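Local coordinates for protein tartrate dehydrogenase/decarboxylase (Pseudomonas putida, PDB 3FLK) that oxidises tartrate with NAD and a divalent metal ion, converts meso-tartrate to D-glycerate and oxidatively decarboxylates D-malate to pyruvate, at residues T191-M196 against K221-I226; H186-T191 against E236-V241. The protein carries 1 engineered substitution. All coordinates share one frame; numbering follows the deposited sequence.

Overall arrangement
Contacts 1 and 2 lie side by side on one mixed sheet, their centres about 13 Å apart, and T191 belongs to both. Strand 186-191 runs between strands 240-243 and 218-223: contact 2 joins it to the first near its start, and contact 1 joins its end to the last residues of the second. The N atom of Q222 lies 3.0 Å from the O atom of S189, a probable hydrogen bond that carries one contact into the other. Contact 1 forms part of the active site, binding magnesium, oxalate and dinucleotide together with residues of the second subunit. Contact 2 lies within one subunit, away from the metal, the F238 side chain about 11 Å from that of D225.

Contact 1: T191-M196 against K221-I226; sequences TKSNGM and KQHIDI. With MG (magnesium ion), chain I; NAI (1,4-dihydronicotinamide adenine dinucleotide), chain N; OXL (oxalate ion), chain O.
The active site of this isocitrate/isopropylmalate dehydrogenase family member gathers where T191, ending its strand, forms a parallel bridge to H223, the N-cap of helix 224-233. The backbone pairs through T191 N to Q222 O (2.9 Å), and a weak bond returns from I224 N to T191 O. Beyond the bridge K192 crosses the H223 and I224 side chains at about a right angle, its CD packing on both; bends at chi2 and chi4 (78°) bring its NZ to oxalate O4 (3.2 Å). That ammonium also bonds N194 OD1 and forms a salt bridge with D249 of the second subunit. N194 OD1 takes a second bond from G195 N, which helps hold the amide stacked over one face of the H223 imidazole, ND2 offset toward the ring's rim, planes 12° apart. H223 NE2 is hydrogen-bonded to D86 of the second subunit, whereas the buried ND1 finds no partner in the model. D225 OD2 binds magnesium at 2.0 Å beside oxalate O1 and O4, two waters and D249 of the second subunit. On the cofactor side, N194 ND2 donates a nearly straight bond (166°) to the ribose hydroxyl O2D of the dinucleotide, 3.1 Å away.

Contact 2: H186-T191 against E236-V241; sequences HVTSAT and ERFDVV. With SO4 (sulfate ion), chain K.
V187 and V240, then T188 and V241, pair as parallel neighbours in the large sheet, and two backbone hydrogen bonds join the segments. T188 N gives V240 O a nearly straight bond of 2.8 Å (173°), while the one from V240 N to H186 O is longer, 3.3 Å. H186 CG stands anti to the backbone N (chi1 172°), which carries the ring's edge to R237 O, CD2 at 3.3 Å, while ND1 bonds S218 O. Among apolar groups, V187 CG2 and V240 CG1 meet at 4.3 Å on the face covered by helix 165-181. On the other face F238 turns a ring edge to T188, whose OG1 lies in the ring plane 3.6 Å from CD1; L227 and F231 of helix 224-233 also touch the ring. Replacing F238 by an alanine is likely to open a gap beside that helix and take the aromatic edge from T188. Water completes the polar links: one molecule donates to T188 OG1 and V240 O and accepts from D239 N (2.9 Å), another joins H186 N to D239 OD2. T188 OG1 also bonds D220, and D239 has a salt bridge to R182. R237, exposed to solvent, holds a sulfate, probably from the crystallisation liquor, by NE to O3 at 2.8 Å. Polar bonding thus continues through water into the loop at D239, while V187 and V240 pack on helix 165-181 and F238 on helix 224-233.

Contact 1: T191-M196 against K221-I226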
loop_
_atom_site.group_PDB
_atom_site.type_symbol
_atom_site.label_atom_id
_atom_site.label_comp_id
_atom_site.label_asym_id
_atom_site.label_seq_id
_atom_site.Cartn_x
_atom_site.Cartn_y
_atom_site.Cartn_z
ATOM N N THR A 191 6.388 -7.774 -3.768
ATOM C CA THR A 191 6.777 -8.701 -2.707
ATOM C C THR A 191 6.911 -8.021 -1.335
ATOM O O THR A 191 6.773 -6.806 -1.220
ATOM C CB THR A 191 8.077 -9.486 -3.090
ATOM O OG1 THR A 191 8.291 -10.557 -2.160
ATOM C CG2 THR A 191 9.297 -8.581 -3.110
ATOM N N LYS A 192 7.140 -8.825 -0.299
ATOM C CA LYS A 192 7.541 -8.329 1.020
ATOM C C LYS A 192 8.264 -9.453 1.750
ATOM O O LYS A 192 7.869 -9.873 2.841
ATOM C CB LYS A 192 6.347 -7.801 1.832
ATOM C CG LYS A 192 6.723 -6.715 2.853
ATOM C CD LYS A 192 7.629 -5.656 2.220
ATOM C CE LYS A 192 7.791 -4.418 3.082
ATOM N NZ LYS A 192 8.747 -4.604 4.209
ATOM N N SER A 193 9.331 -9.931 1.115
ATOM C CA SER A 193 10.053 -11.123 1.553
ATOM C C SER A 193 11.022 -10.879 2.708
ATOM O O SER A 193 11.805 -11.763 3.054
ATOM C CB SER A 193 10.766 -11.780 0.366
ATOM O OG SER A 193 11.347 -10.809 -0.491
ATOM N N ASN A 194 10.980 -9.686 3.297
ATOM C CA ASN A 194 11.676 -9.455 4.558
ATOM C C ASN A 194 10.753 -9.642 5.763
ATOM O O ASN A 194 11.058 -10.428 6.658
ATOM C CB ASN A 194 12.426 -8.108 4.590
ATOM C CG ASN A 194 11.592 -6.929 4.087
ATOM O OD1 ASN A 194 10.361 -6.969 4.064
ATOM N ND2 ASN A 194 12.278 -5.860 3.695
ATOM N N GLY A 195 9.614 -8.949 5.757
ATOM C CA GLY A 195 8.662 -8.983 6.870
ATOM C C GLY A 195 7.804 -10.234 6.955
ATOM O O GLY A 195 7.573 -10.760 8.045
HETATM N N MSE A 196 7.310 -10.698 5.811
HETATM C CA MSE A 196 6.548 -11.944 5.750
HETATM C C MSE A 196 7.500 -13.087 5.400
HETATM O O MSE A 196 7.876 -13.264 4.241
HETATM C CB MSE A 196 5.393 -11.821 4.754
HETATM C CG MSE A 196 4.202 -11.042 5.311
HETATM SE SE MSE A 196 3.388 -9.829 4.023
HETATM C CE MSE A 196 2.626 -11.112 2.773
ATOM N N LYS A 221 11.838 -7.571 -8.817
ATOM C CA LYS A 221 10.963 -7.642 -7.654
ATOM C C LYS A 221 11.194 -6.434 -6.755
ATOM O O LYS A 221 12.317 -5.934 -6.632
ATOM C CB LYS A 221 11.132 -8.964 -6.892
ATOM C CG LYS A 221 12.484 -9.163 -6.233
ATOM C CD LYS A 221 12.569 -10.521 -5.555
ATOM C CE LYS A 221 13.796 -10.600 -4.670
ATOM N NZ LYS A 221 13.896 -11.918 -3.992
ATOM N N GLN A 222 10.112 -5.950 -6.158
ATOM C CA GLN A 222 10.173 -4.781 -5.300
ATOM C C GLN A 222 9.316 -5.022 -4.072
ATOM O O GLN A 222 8.185 -5.509 -4.184
ATOM C CB GLN A 222 9.698 -3.531 -6.050
ATOM C CG GLN A 222 10.595 -3.117 -7.217
ATOM C CD GLN A 222 10.156 -1.834 -7.901
ATOM O OE1 GLN A 222 10.367 -1.660 -9.103
ATOM N NE2 GLN A 222 9.552 -0.926 -7.142
ATOM N N HIS A 223 9.865 -4.704 -2.903
ATOM C CA HIS A 223 9.090 -4.740 -1.674
ATOM C C HIS A 223 7.927 -3.760 -1.814
ATOM O O HIS A 223 8.078 -2.695 -2.415
ATOM C CB HIS A 223 9.953 -4.396 -0.459
ATOM C CG HIS A 223 10.994 -5.428 -0.140
ATOM N ND1 HIS A 223 10.690 -6.755 0.076
ATOM C CD2 HIS A 223 12.334 -5.321 0.021
ATOM C CE1 HIS A 223 11.798 -7.423 0.344
ATOM N NE2 HIS A 223 12.810 -6.575 0.320
ATOM N N ILE A 224 6.775 -4.133 -1.268
ATOM C CA ILE A 224 5.535 -3.380 -1.465
ATOM C C ILE A 224 5.636 -1.913 -1.027
ATOM O O ILE A 224 5.075 -1.038 -1.683
ATOM C CB ILE A 224 4.295 -4.106 -0.839
ATOM C CG1 ILE A 224 2.978 -3.412 -1.231
ATOM C CG2 ILE A 224 4.423 -4.245 0.684
ATOM C CD1 ILE A 224 2.616 -3.523 -2.712
ATOM N N ASP A 225 6.368 -1.646 0.054
ATOM C CA ASP A 225 6.507 -0.276 0.550
ATOM C C ASP A 225 7.195 0.649 -0.462
ATOM O O ASP A 225 6.663 1.712 -0.786
ATOM C CB ASP A 225 7.156 -0.221 1.945
ATOM C CG ASP A 225 8.560 -0.821 1.990
ATOM O OD1 ASP A 225 8.979 -1.518 1.041
ATOM O OD2 ASP A 225 9.249 -0.591 3.005
ATOM N N ILE A 226 8.343 0.226 -0.987
ATOM C CA ILE A 226 9.065 1.036 -1.968
ATOM C C ILE A 226 8.393 1.022 -3.350
ATOM O O ILE A 226 8.517 1.982 -4.109
ATOM C CB ILE A 226 10.582 0.665 -2.055
ATOM C CG1 ILE A 226 11.370 1.762 -2.787
ATOM C CG2 ILE A 226 10.791 -0.704 -2.710
ATOM C CD1 ILE A 226 11.384 3.124 -2.079
HETATM MG MG MG I . 9.508 -0.021 4.951
HETATM P PA NAI N . 15.583 0.716 0.384
HETATM O O1A NAI N . 14.938 1.650 1.334
HETATM O O2A NAI N . 16.900 0.270 0.889
HETATM O O5B NAI N . 15.781 1.430 -1.042
HETATM C C5B NAI N . 14.699 1.713 -1.900
HETATM C C4B NAI N . 15.081 2.792 -2.911
HETATM O O4B NAI N . 15.218 4.049 -2.274
HETATM C C3B NAI N . 16.407 2.493 -3.593
HETATM O O3B NAI N . 16.287 2.813 -4.959
HETATM C C2B NAI N . 17.398 3.409 -2.904
HETATM O O2B NAI N . 18.432 3.842 -3.759
HETATM C C1B NAI N . 16.534 4.558 -2.407
HETATM N N9A NAI N . 17.025 5.047 -1.109
HETATM C C8A NAI N . 16.897 4.428 0.108
HETATM N N7A NAI N . 17.478 5.204 1.049
HETATM C C5A NAI N . 17.969 6.308 0.455
HETATM C C6A NAI N . 18.650 7.412 0.952
HETATM N N6A NAI N . 18.873 7.535 2.259
HETATM N N1A NAI N . 19.037 8.414 0.083
HETATM C C2A NAI N . 18.754 8.318 -1.267
HETATM N N3A NAI N . 18.079 7.214 -1.754
HETATM C C4A NAI N . 17.691 6.226 -0.905
HETATM O O3 NAI N . 14.552 -0.501 0.177
HETATM P PN NAI N . 14.765 -1.813 -0.729
HETATM O O1N NAI N . 15.617 -1.484 -1.894
HETATM O O2N NAI N . 13.415 -2.374 -0.941
HETATM O O5D NAI N . 15.545 -2.810 0.264
HETATM C C5D NAI N . 16.949 -2.960 0.239
HETATM C C4D NAI N . 17.394 -3.778 1.449
HETATM O O4D NAI N . 17.131 -3.072 2.649
HETATM C C3D NAI N . 16.661 -5.105 1.555
HETATM O O3D NAI N . 17.593 -6.092 1.933
HETATM C C2D NAI N . 15.648 -4.883 2.664
HETATM O O2D NAI N . 15.346 -6.078 3.343
HETATM C C1D NAI N . 16.363 -3.864 3.541
HETATM N N1N NAI N . 15.488 -2.980 4.343
HETATM C C2N NAI N . 15.815 -2.771 5.656
HETATM C C3N NAI N . 15.041 -1.934 6.458
HETATM C C7N NAI N . 15.543 -1.550 7.820
HETATM O O7N NAI N . 16.895 -1.782 8.140
HETATM N N7N NAI N . 14.706 -0.994 8.699
HETATM C C4N NAI N . 13.926 -1.300 5.907
HETATM C C5N NAI N . 13.601 -1.512 4.565
HETATM C C6N NAI N . 14.394 -2.354 3.788
HETATM C C1 OXL O . 10.254 -1.363 7.601
HETATM C C2 OXL O . 10.474 -2.429 6.618
HETATM O O1 OXL O . 10.066 -0.194 7.184
HETATM O O2 OXL O . 10.783 -3.581 7.004
HETATM O O3 OXL O . 10.253 -1.637 8.822
HETATM O O4 OXL O . 10.340 -2.153 5.402
HETATM O O HOH W 1 11.037 -3.372 3.022
HETATM O O HOH W 2 14.232 -10.162 -1.133
HETATM O O HOH W 3 11.245 0.974 4.567
HETATM O O HOH W 4 8.401 1.763 5.167
#

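Contact 2: H186-T191 against E236-V241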
loop_
_atom_site.group_PDB
_atom_site.type_symbol
_atom_site.label_atom_id
_atom_site.label_comp_id
_atom_site.label_asym_id
_atom_site.label_seq_id
_atom_site.Cartn_x
_atom_site.Cartn_y
_atom_site.Cartn_z
ATOM N N HIS A 186 8.230 -6.475 -19.824
ATOM C CA HIS A 186 8.755 -6.224 -18.485
ATOM C C HIS A 186 7.722 -6.541 -17.401
ATOM O O HIS A 186 6.582 -6.074 -17.465
ATOM C CB HIS A 186 9.251 -4.775 -18.383
ATOM C CG HIS A 186 9.627 -4.348 -16.997
ATOM N ND1 HIS A 186 10.493 -5.068 -16.204
ATOM C CD2 HIS A 186 9.269 -3.262 -16.273
ATOM C CE1 HIS A 186 10.645 -4.451 -15.047
ATOM N NE2 HIS A 186 9.911 -3.353 -15.062
ATOM N N VAL A 187 8.134 -7.346 -16.421
ATOM C CA VAL A 187 7.283 -7.718 -15.286
ATOM C C VAL A 187 7.897 -7.227 -13.978
ATOM O O VAL A 187 9.067 -7.495 -13.696
ATOM C CB VAL A 187 7.065 -9.259 -15.195
ATOM C CG1 VAL A 187 6.377 -9.647 -13.884
ATOM C CG2 VAL A 187 6.258 -9.766 -16.363
ATOM N N THR A 188 7.100 -6.507 -13.189
ATOM C CA THR A 188 7.467 -6.178 -11.814
ATOM C C THR A 188 6.633 -7.034 -10.868
ATOM O O THR A 188 5.408 -7.077 -10.975
ATOM C CB THR A 188 7.257 -4.676 -11.497
ATOM O OG1 THR A 188 8.044 -3.887 -12.392
ATOM C CG2 THR A 188 7.668 -4.353 -10.060
ATOM N N SER A 189 7.311 -7.733 -9.962
ATOM C CA SER A 189 6.648 -8.561 -8.968
ATOM C C SER A 189 6.590 -7.824 -7.633
ATOM O O SER A 189 7.623 -7.407 -7.106
ATOM C CB SER A 189 7.392 -9.890 -8.807
ATOM O OG SER A 189 6.676 -10.768 -7.952
ATOM N N ALA A 190 5.382 -7.653 -7.099
ATOM C CA ALA A 190 5.211 -7.075 -5.768
ATOM C C ALA A 190 5.523 -8.127 -4.712
ATOM O O ALA A 190 4.988 -9.237 -4.754
ATOM C CB ALA A 190 3.794 -6.535 -5.586
ATOM N N THR A 191 6.388 -7.774 -3.768
ATOM C CA THR A 191 6.777 -8.701 -2.707
ATOM C C THR A 191 6.911 -8.021 -1.335
ATOM O O THR A 191 6.773 -6.806 -1.220
ATOM C CB THR A 191 8.077 -9.486 -3.090
ATOM O OG1 THR A 191 8.291 -10.557 -2.160
ATOM C CG2 THR A 191 9.297 -8.581 -3.110
ATOM N N GLU A 236 6.792 5.652 -14.736
ATOM C CA GLU A 236 7.195 5.310 -16.108
ATOM C C GLU A 236 7.907 3.955 -16.219
ATOM O O GLU A 236 7.935 3.348 -17.291
ATOM C CB GLU A 236 8.062 6.423 -16.719
ATOM C CG GLU A 236 9.420 6.639 -16.039
ATOM C CD GLU A 236 9.387 7.679 -14.922
ATOM O OE1 GLU A 236 8.299 7.962 -14.370
ATOM O OE2 GLU A 236 10.466 8.222 -14.599
ATOM N N ARG A 237 8.465 3.488 -15.106
ATOM C CA ARG A 237 9.229 2.241 -15.068
ATOM C C ARG A 237 8.371 0.983 -15.210
ATOM O O ARG A 237 8.895 -0.101 -15.473
ATOM C CB ARG A 237 10.038 2.156 -13.769
ATOM C CG ARG A 237 11.168 3.176 -13.645
ATOM C CD ARG A 237 12.408 2.751 -14.428
ATOM N NE ARG A 237 13.547 3.624 -14.148
ATOM C CZ ARG A 237 13.896 4.675 -14.885
ATOM N NH1 ARG A 237 13.198 5.000 -15.967
ATOM N NH2 ARG A 237 14.948 5.402 -14.538
ATOM N N PHE A 238 7.060 1.122 -15.038
ATOM C CA PHE A 238 6.185 -0.046 -14.948
ATOM C C PHE A 238 5.423 -0.342 -16.232
ATOM O O PHE A 238 5.013 0.575 -16.950
ATOM C CB PHE A 238 5.233 0.091 -13.753
ATOM C CG PHE A 238 5.943 0.360 -12.458
ATOM C CD1 PHE A 238 6.654 -0.653 -11.818
ATOM C CD2 PHE A 238 5.934 1.632 -11.897
ATOM C CE1 PHE A 238 7.333 -0.406 -10.633
ATOM C CE2 PHE A 238 6.607 1.891 -10.707
ATOM C CZ PHE A 238 7.309 0.869 -10.075
ATOM N N ASP A 239 5.255 -1.631 -16.514
ATOM C CA ASP A 239 4.421 -2.087 -17.623
ATOM C C ASP A 239 3.437 -3.160 -17.169
ATOM O O ASP A 239 2.225 -2.970 -17.260
ATOM C CB ASP A 239 5.269 -2.599 -18.787
ATOM C CG ASP A 239 4.461 -2.750 -20.066
ATOM O OD1 ASP A 239 3.954 -1.727 -20.578
ATOM O OD2 ASP A 239 4.323 -3.888 -20.555
ATOM N N VAL A 240 3.961 -4.293 -16.706
ATOM C CA VAL A 240 3.132 -5.336 -16.100
ATOM C C VAL A 240 3.545 -5.485 -14.639
ATOM O O VAL A 240 4.718 -5.728 -14.343
ATOM C CB VAL A 240 3.258 -6.696 -16.837
ATOM C CG1 VAL A 240 2.469 -7.790 -16.120
ATOM C CG2 VAL A 240 2.788 -6.574 -18.281
ATOM N N VAL A 241 2.585 -5.308 -13.735
ATOM C CA VAL A 241 2.828 -5.464 -12.302
ATOM C C VAL A 241 2.005 -6.640 -11.781
ATOM O O VAL A 241 0.772 -6.614 -11.820
ATOM C CB VAL A 241 2.512 -4.168 -11.504
ATOM C CG1 VAL A 241 2.880 -4.331 -10.031
ATOM C CG2 VAL A 241 3.254 -2.971 -12.098
HETATM S S SO4 K . 16.407 3.494 -11.470
HETATM O O1 SO4 K . 16.631 4.934 -11.566
HETATM O O2 SO4 K . 16.649 3.054 -10.100
HETATM O O3 SO4 K . 15.028 3.183 -11.841
HETATM O O4 SO4 K . 17.319 2.799 -12.374
HETATM O O HOH W 5 5.641 -5.953 -20.276
HETATM O O HOH W 6 6.533 -3.514 -14.692
#